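Local structure of MamA (Candidatus Magnetobacterium bavaricum, 3VTX) at residues F21-L32 against T41-I52. The protein is a tetratricopeptide-repeat (TPR) protein, built from stacked antiparallel helix pairs of the kind that commonly serves as a scaffold for protein-protein interaction. Numbering follows the deposited sequence.
Sequences FDGAIRAYKKVL and TLLKLGKTYMDI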
ATOM      1  N   PHE A  21      12.980  -7.905  14.944  1.00 26.97           N
ATOM      2  CA  PHE A  21      12.031  -8.519  14.084  1.00 26.38           C
ATOM      3  C   PHE A  21      12.111 -10.088  14.107  1.00 23.49           C
ATOM      4  O   PHE A  21      11.058 -10.721  14.004  1.00 22.26           O
ATOM      5  CB  PHE A  21      12.144  -8.004  12.648  1.00 29.46           C
ATOM      6  CG  PHE A  21      11.856  -6.543  12.533  1.00 33.22           C
ATOM      7  CD1 PHE A  21      10.602  -6.073  12.715  1.00 38.87           C
ATOM      8  CD2 PHE A  21      12.882  -5.636  12.332  1.00 43.60           C
ATOM      9  CE1 PHE A  21      10.315  -4.700  12.699  1.00 41.51           C
ATOM     10  CE2 PHE A  21      12.594  -4.247  12.256  1.00 45.40           C
ATOM     11  CZ  PHE A  21      11.309  -3.807  12.441  1.00 42.65           C
ATOM     12  N   ASP A  22      13.318 -10.653  14.180  1.00 25.04           N
ATOM     13  CA  ASP A  22      13.409 -12.146  14.330  1.00 22.87           C
ATOM     14  C   ASP A  22      12.699 -12.652  15.565  1.00 24.87           C
ATOM     15  O   ASP A  22      11.880 -13.594  15.538  1.00 23.99           O
ATOM     16  CB  ASP A  22      14.851 -12.575  14.295  1.00 24.31           C
ATOM     17  CG  ASP A  22      14.972 -14.104  14.326  1.00 25.42           C
ATOM     18  OD1 ASP A  22      14.835 -14.739  13.245  1.00 24.43           O
ATOM     19  OD2 ASP A  22      15.097 -14.648  15.424  1.00 30.60           O
ATOM     20  N   GLY A  23      12.926 -11.987  16.710  1.00 25.13           N
ATOM     21  CA  GLY A  23      12.174 -12.347  17.928  1.00 24.92           C
ATOM     22  C   GLY A  23      10.655 -12.202  17.848  1.00 22.83           C
ATOM     23  O   GLY A  23       9.930 -13.042  18.367  1.00 24.25           O
ATOM     24  N   ALA A  24      10.203 -11.126  17.225  1.00 23.35           N
ATOM     25  CA  ALA A  24       8.780 -10.835  17.070  1.00 24.34           C
ATOM     26  C   ALA A  24       8.208 -11.974  16.253  1.00 23.67           C
ATOM     27  O   ALA A  24       7.189 -12.520  16.588  1.00 24.80           O
ATOM     28  CB  ALA A  24       8.559  -9.503  16.390  1.00 25.71           C
ATOM     29  N   ILE A  25       8.833 -12.339  15.110  1.00 21.98           N
ATOM     30  CA  ILE A  25       8.357 -13.437  14.277  1.00 22.72           C
ATOM     31  C   ILE A  25       8.300 -14.783  15.025  1.00 23.41           C
ATOM     32  O   ILE A  25       7.346 -15.537  14.896  1.00 23.32           O
ATOM     33  CB  ILE A  25       9.291 -13.573  13.066  1.00 22.93           C
ATOM     34  CG1 ILE A  25       8.996 -12.394  12.074  1.00 24.29           C
ATOM     35  CG2 ILE A  25       9.027 -14.876  12.319  1.00 24.05           C
ATOM     36  CD1 ILE A  25      10.083 -12.107  11.030  1.00 23.86           C
ATOM     37  N   ARG A  26       9.332 -15.065  15.807  1.00 22.81           N
ATOM     38  CA  ARG A  26       9.333 -16.264  16.644  1.00 23.86           C
ATOM     39  C   ARG A  26       8.135 -16.329  17.575  1.00 24.44           C
ATOM     40  O   ARG A  26       7.491 -17.380  17.668  1.00 26.42           O
ATOM     41  CB  ARG A  26      10.648 -16.442  17.404  1.00 23.19           C
ATOM     42  CG  ARG A  26      11.714 -16.890  16.487  1.00 25.31           C
ATOM     43  CD  ARG A  26      13.052 -17.226  17.194  1.00 28.28           C
ATOM     44  NE  ARG A  26      13.830 -16.033  17.412  1.00 30.93           N
ATOM     45  CZ  ARG A  26      14.031 -15.432  18.563  1.00 29.06           C
ATOM     46  NH1 ARG A  26      14.807 -14.362  18.591  1.00 32.74           N
ATOM     47  NH2 ARG A  26      13.544 -15.945  19.654  1.00 31.35           N
ATOM     48  N   ALA A  27       7.853 -15.240  18.252  1.00 25.96           N
ATOM     49  CA  ALA A  27       6.740 -15.199  19.157  1.00 27.29           C
ATOM     50  C   ALA A  27       5.369 -15.380  18.445  1.00 28.06           C
ATOM     51  O   ALA A  27       4.532 -16.173  18.865  1.00 26.39           O
ATOM     52  CB  ALA A  27       6.778 -13.899  19.968  1.00 29.00           C
ATOM     53  N   TYR A  28       5.192 -14.768  17.258  1.00 26.03           N
ATOM     54  CA  TYR A  28       3.949 -14.865  16.544  1.00 24.71           C
ATOM     55  C   TYR A  28       3.760 -16.231  15.950  1.00 25.43           C
ATOM     56  O   TYR A  28       2.628 -16.815  15.992  1.00 26.59           O
ATOM     57  CB  TYR A  28       3.928 -13.767  15.476  1.00 24.56           C
ATOM     58  CG  TYR A  28       3.880 -12.302  15.936  1.00 25.66           C
ATOM     59  CD1 TYR A  28       3.124 -11.883  17.017  1.00 29.66           C
ATOM     60  CD2 TYR A  28       4.524 -11.314  15.211  1.00 28.90           C
ATOM     61  CE1 TYR A  28       3.118 -10.575  17.411  1.00 30.43           C
ATOM     62  CE2 TYR A  28       4.441  -9.986  15.561  1.00 28.27           C
ATOM     63  CZ  TYR A  28       3.717  -9.623  16.651  1.00 30.98           C
ATOM     64  OH  TYR A  28       3.651  -8.311  16.964  1.00 31.87           O
ATOM     65  N   LYS A  29       4.872 -16.850  15.517  1.00 25.66           N
ATOM     66  CA  LYS A  29       4.836 -18.185  15.027  1.00 25.04           C
ATOM     67  C   LYS A  29       4.421 -19.175  16.147  1.00 28.50           C
ATOM     68  O   LYS A  29       3.742 -20.193  15.850  1.00 29.39           O
ATOM     69  CB  LYS A  29       6.102 -18.614  14.356  1.00 24.43           C
ATOM     70  CG  LYS A  29       6.357 -18.009  12.948  1.00 24.25           C
ATOM     71  CD  LYS A  29       7.636 -18.438  12.339  1.00 23.66           C
ATOM     72  CE  LYS A  29       7.847 -17.931  10.948  1.00 22.71           C
ATOM     73  NZ  LYS A  29       9.183 -18.376  10.462  1.00 24.90           N
ATOM     74  N   LYS A  30       4.882 -18.896  17.362  1.00 29.33           N
ATOM     75  CA  LYS A  30       4.568 -19.755  18.525  1.00 31.61           C
ATOM     76  C   LYS A  30       3.032 -19.644  18.786  1.00 32.29           C
ATOM     77  O   LYS A  30       2.371 -20.680  18.937  1.00 32.27           O
ATOM     78  CB  LYS A  30       5.373 -19.331  19.710  1.00 31.67           C
ATOM     79  CG  LYS A  30       5.066 -20.236  20.999  1.00 35.38           C
ATOM     80  CD  LYS A  30       6.251 -20.401  21.930  0.50 36.45           C
ATOM     81  CE  LYS A  30       6.025 -21.595  22.929  0.50 38.02           C
ATOM     82  NZ  LYS A  30       5.691 -22.849  22.136  0.50 40.17           N
ATOM     83  N   VAL A  31       2.492 -18.433  18.728  1.00 31.06           N
ATOM     84  CA  VAL A  31       1.033 -18.225  18.828  1.00 30.78           C
ATOM     85  C   VAL A  31       0.300 -19.098  17.818  1.00 32.43           C
ATOM     86  O   VAL A  31      -0.679 -19.799  18.147  1.00 32.79           O
ATOM     87  CB  VAL A  31       0.646 -16.798  18.676  1.00 29.75           C
ATOM     88  CG1 VAL A  31      -0.922 -16.656  18.586  1.00 28.61           C
ATOM     89  CG2 VAL A  31       1.190 -15.940  19.748  1.00 30.01           C
ATOM     90  N   LEU A  32       0.777 -19.071  16.561  1.00 32.80           N
ATOM     91  CA  LEU A  32       0.121 -19.706  15.444  1.00 33.23           C
ATOM     92  C   LEU A  32       0.282 -21.211  15.429  1.00 36.01           C
ATOM     93  O   LEU A  32      -0.530 -21.894  14.810  1.00 36.90           O
ATOM     94  CB  LEU A  32       0.600 -19.084  14.116  1.00 32.45           C
ATOM     95  CG  LEU A  32       0.159 -17.636  13.925  1.00 30.74           C
ATOM     96  CD1 LEU A  32       0.874 -16.941  12.685  1.00 31.22           C
ATOM     97  CD2 LEU A  32      -1.406 -17.500  13.717  1.00 30.70           C
ATOM     98  N   THR A  41      -2.993 -12.247  15.004  1.00 28.21           N
ATOM     99  CA  THR A  41      -1.589 -12.710  14.849  1.00 29.13           C
ATOM    100  C   THR A  41      -1.154 -12.867  13.409  1.00 27.24           C
ATOM    101  O   THR A  41      -0.040 -12.462  13.069  1.00 27.32           O
ATOM    102  CB  THR A  41      -1.304 -13.944  15.689  1.00 29.09           C
ATOM    103  OG1 THR A  41      -1.643 -13.588  17.036  1.00 31.86           O
ATOM    104  CG2 THR A  41       0.279 -14.364  15.703  1.00 28.20           C
ATOM    105  N   LEU A  42      -2.012 -13.400  12.572  1.00 27.25           N
ATOM    106  CA  LEU A  42      -1.708 -13.510  11.142  1.00 25.75           C
ATOM    107  C   LEU A  42      -1.429 -12.147  10.539  1.00 25.49           C
ATOM    108  O   LEU A  42      -0.424 -11.989   9.810  1.00 25.46           O
ATOM    109  CB  LEU A  42      -2.803 -14.246  10.386  1.00 25.33           C
ATOM    110  CG  LEU A  42      -2.841 -15.735  10.551  1.00 22.25           C
ATOM    111  CD1 LEU A  42      -4.203 -16.343  10.048  1.00 27.82           C
ATOM    112  CD2 LEU A  42      -1.644 -16.498   9.909  1.00 23.86           C
ATOM    113  N   LEU A  43      -2.202 -11.132  10.899  1.00 25.45           N
ATOM    114  CA  LEU A  43      -2.008  -9.796  10.348  1.00 26.35           C
ATOM    115  C   LEU A  43      -0.721  -9.195  10.904  1.00 25.03           C
ATOM    116  O   LEU A  43       0.029  -8.570  10.206  1.00 24.65           O
ATOM    117  CB  LEU A  43      -3.207  -8.904  10.681  1.00 26.26           C
ATOM    118  CG  LEU A  43      -3.103  -7.521  10.095  1.00 27.20           C
ATOM    119  CD1 LEU A  43      -2.886  -7.509   8.560  1.00 25.87           C
ATOM    120  CD2 LEU A  43      -4.429  -6.748  10.481  1.00 28.90           C
ATOM    121  N   LYS A  44      -0.462  -9.370  12.195  1.00 25.51           N
ATOM    122  CA  LYS A  44       0.754  -8.852  12.771  1.00 24.63           C
ATOM    123  C   LYS A  44       1.994  -9.526  12.206  1.00 23.94           C
ATOM    124  O   LYS A  44       2.988  -8.774  11.935  1.00 24.61           O
ATOM    125  CB  LYS A  44       0.775  -8.994  14.311  1.00 26.31           C
ATOM    126  CG  LYS A  44      -0.075  -7.923  15.013  1.00 29.11           C
ATOM    127  CD  LYS A  44      -0.325  -8.343  16.480  1.00 33.84           C
ATOM    128  CE  LYS A  44      -1.006  -7.151  17.254  1.00 37.06           C
ATOM    129  NZ  LYS A  44      -1.076  -7.506  18.673  1.00 42.09           N
ATOM    130  N   LEU A  45       1.945 -10.846  11.986  1.00 22.23           N
ATOM    131  CA  LEU A  45       3.128 -11.548  11.384  1.00 21.97           C
ATOM    132  C   LEU A  45       3.341 -11.039   9.958  1.00 21.85           C
ATOM    133  O   LEU A  45       4.450 -10.762   9.526  1.00 22.60           O
ATOM    134  CB  LEU A  45       2.985 -13.047  11.459  1.00 22.36           C
ATOM    135  CG  LEU A  45       4.075 -13.924  10.881  1.00 23.92           C
ATOM    136  CD1 LEU A  45       5.403 -13.525  11.563  1.00 20.99           C
ATOM    137  CD2 LEU A  45       3.730 -15.366  10.989  1.00 26.74           C
ATOM    138  N   GLY A  46       2.256 -10.902   9.212  1.00 21.65           N
ATOM    139  CA  GLY A  46       2.339 -10.317   7.858  1.00 22.04           C
ATOM    140  C   GLY A  46       2.985  -8.947   7.896  1.00 22.96           C
ATOM    141  O   GLY A  46       3.870  -8.642   7.107  1.00 22.18           O
ATOM    142  N   LYS A  47       2.508  -8.078   8.791  1.00 23.35           N
ATOM    143  CA  LYS A  47       3.056  -6.726   8.866  1.00 23.10           C
ATOM    144  C   LYS A  47       4.552  -6.695   9.241  1.00 23.11           C
ATOM    145  O   LYS A  47       5.286  -5.799   8.772  1.00 24.67           O
ATOM    146  CB  LYS A  47       2.274  -5.906   9.852  1.00 23.55           C
ATOM    147  CG  LYS A  47       0.912  -5.505   9.451  1.00 24.37           C
ATOM    148  CD  LYS A  47       0.215  -4.753  10.556  1.00 29.22           C
ATOM    149  CE  LYS A  47      -1.120  -4.203  10.051  1.00 32.39           C
ATOM    150  NZ  LYS A  47      -1.921  -3.519  11.170  1.00 33.64           N
ATOM    151  N   THR A  48       4.962  -7.628  10.105  1.00 22.71           N
ATOM    152  CA  THR A  48       6.348  -7.736  10.534  1.00 21.34           C
ATOM    153  C   THR A  48       7.234  -8.100   9.335  1.00 21.03           C
ATOM    154  O   THR A  48       8.278  -7.503   9.171  1.00 20.30           O
ATOM    155  CB  THR A  48       6.543  -8.683  11.657  1.00 22.53           C
ATOM    156  OG1 THR A  48       5.666  -8.323  12.751  1.00 27.28           O
ATOM    157  CG2 THR A  48       8.005  -8.723  12.141  1.00 22.16           C
ATOM    158  N   TYR A  49       6.797  -9.057   8.521  1.00 20.76           N
ATOM    159  CA  TYR A  49       7.550  -9.393   7.360  1.00 21.46           C
ATOM    160  C   TYR A  49       7.581  -8.213   6.386  1.00 20.60           C
ATOM    161  O   TYR A  49       8.556  -8.004   5.700  1.00 21.35           O
ATOM    162  CB  TYR A  49       7.013 -10.694   6.716  1.00 20.06           C
ATOM    163  CG  TYR A  49       7.539 -11.982   7.332  1.00 19.43           C
ATOM    164  CD1 TYR A  49       8.919 -12.268   7.325  1.00 19.03           C
ATOM    165  CD2 TYR A  49       6.668 -12.931   7.856  1.00 20.46           C
ATOM    166  CE1 TYR A  49       9.413 -13.468   7.753  1.00 19.91           C
ATOM    167  CE2 TYR A  49       7.166 -14.134   8.377  1.00 22.54           C
ATOM    168  CZ  TYR A  49       8.537 -14.379   8.336  1.00 23.73           C
ATOM    169  OH  TYR A  49       8.990 -15.578   8.803  1.00 24.18           O
ATOM    170  N   MET A  50       6.514  -7.421   6.287  1.00 20.87           N
ATOM    171  CA  MET A  50       6.545  -6.245   5.390  1.00 23.25           C
ATOM    172  C   MET A  50       7.553  -5.230   5.915  1.00 24.46           C
ATOM    173  O   MET A  50       8.255  -4.639   5.099  1.00 23.97           O
ATOM    174  CB  MET A  50       5.164  -5.605   5.255  1.00 22.12           C
ATOM    175  CG  MET A  50       4.132  -6.477   4.564  1.00 23.51           C
ATOM    176  SD  MET A  50       4.514  -6.971   2.892  1.00 23.86           S
ATOM    177  CE  MET A  50       4.199  -5.359   2.000  1.00 21.49           C
ATOM    178  N   ASP A  51       7.652  -5.086   7.227  1.00 23.80           N
ATOM    179  CA  ASP A  51       8.583  -4.151   7.882  1.00 27.04           C
ATOM    180  C   ASP A  51      10.033  -4.425   7.477  1.00 28.59           C
ATOM    181  O   ASP A  51      10.856  -3.506   7.312  1.00 30.43           O
ATOM    182  CB  ASP A  51       8.470  -4.200   9.409  1.00 27.80           C
ATOM    183  CG  ASP A  51       7.255  -3.456   9.992  1.00 34.59           C
ATOM    184  OD1 ASP A  51       6.627  -2.624   9.308  1.00 39.28           O
ATOM    185  OD2 ASP A  51       6.988  -3.774  11.183  1.00 39.44           O
ATOM    186  N   ILE A  52      10.362  -5.697   7.303  1.00 25.97           N
ATOM    187  CA  ILE A  52      11.711  -6.031   6.905  0.50 25.82           C
ATOM    188  C   ILE A  52      11.926  -6.351   5.439  1.00 25.27           C
ATOM    189  O   ILE A  52      13.014  -6.768   5.029  1.00 26.75           O
ATOM    190  CB  ILE A  52      12.244  -7.078   7.800  0.50 25.72           C
ATOM    191  CG1 ILE A  52      11.333  -8.282   7.753  0.50 22.96           C
ATOM    192  CG2 ILE A  52      12.296  -6.476   9.221  0.50 25.74           C
ATOM    193  CD1 ILE A  52      11.741  -9.334   8.541  0.50 20.29           C
TER
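Tyr28 lays one face of its ring over the aliphatic root of Lys44, whose CB stands 4.1 Å from the Tyr28 ring centroid, 22° off the normal, in a CH-pi contact. The ring edge meets Thr48, with Tyr28 CE2 3.5 Å from Thr48 OG1, while Thr41 and Leu45 complete the hole that receives this aromatic knob. Thr48 is itself a knob, set among Phe21, Ala24, Ile25 and Tyr28. Thr48 OG1 lies beside its own backbone N (chi1 -54°) and donates to Lys44 O at 2.8 Å, leaving the methyl CG2 to face Phe21 and Ile25. Leu45 interlocks in the same way: CD1 packs 3.8 Å from Ile25 CG1, and CD2 lies 3.7 Å from Leu32 CD1. Farther along, Ile25 CD1 sits over one face of the Tyr49 ring, 4.0 Å from its centroid, in a second CH-pi contact, and extended Lys29 reaches the phenol with a weak NZ to OH bond. Across one face of the Phe21 ring comes Ile52 CG2. Such knobs-into-holes packing, between segments whose N-to-C directions lie 155° apart and whose axes approach to 9.7 Å, is characteristic of consecutive antiparallel helices in a TPR array. Helix 5-18 adjoins the pair, its Asp13 binding both Tyr28 OH and Lys44 NZ and its Arg16 pairing with Asp51, while helix 55-68 packs against Leu42, Leu45 and Tyr49.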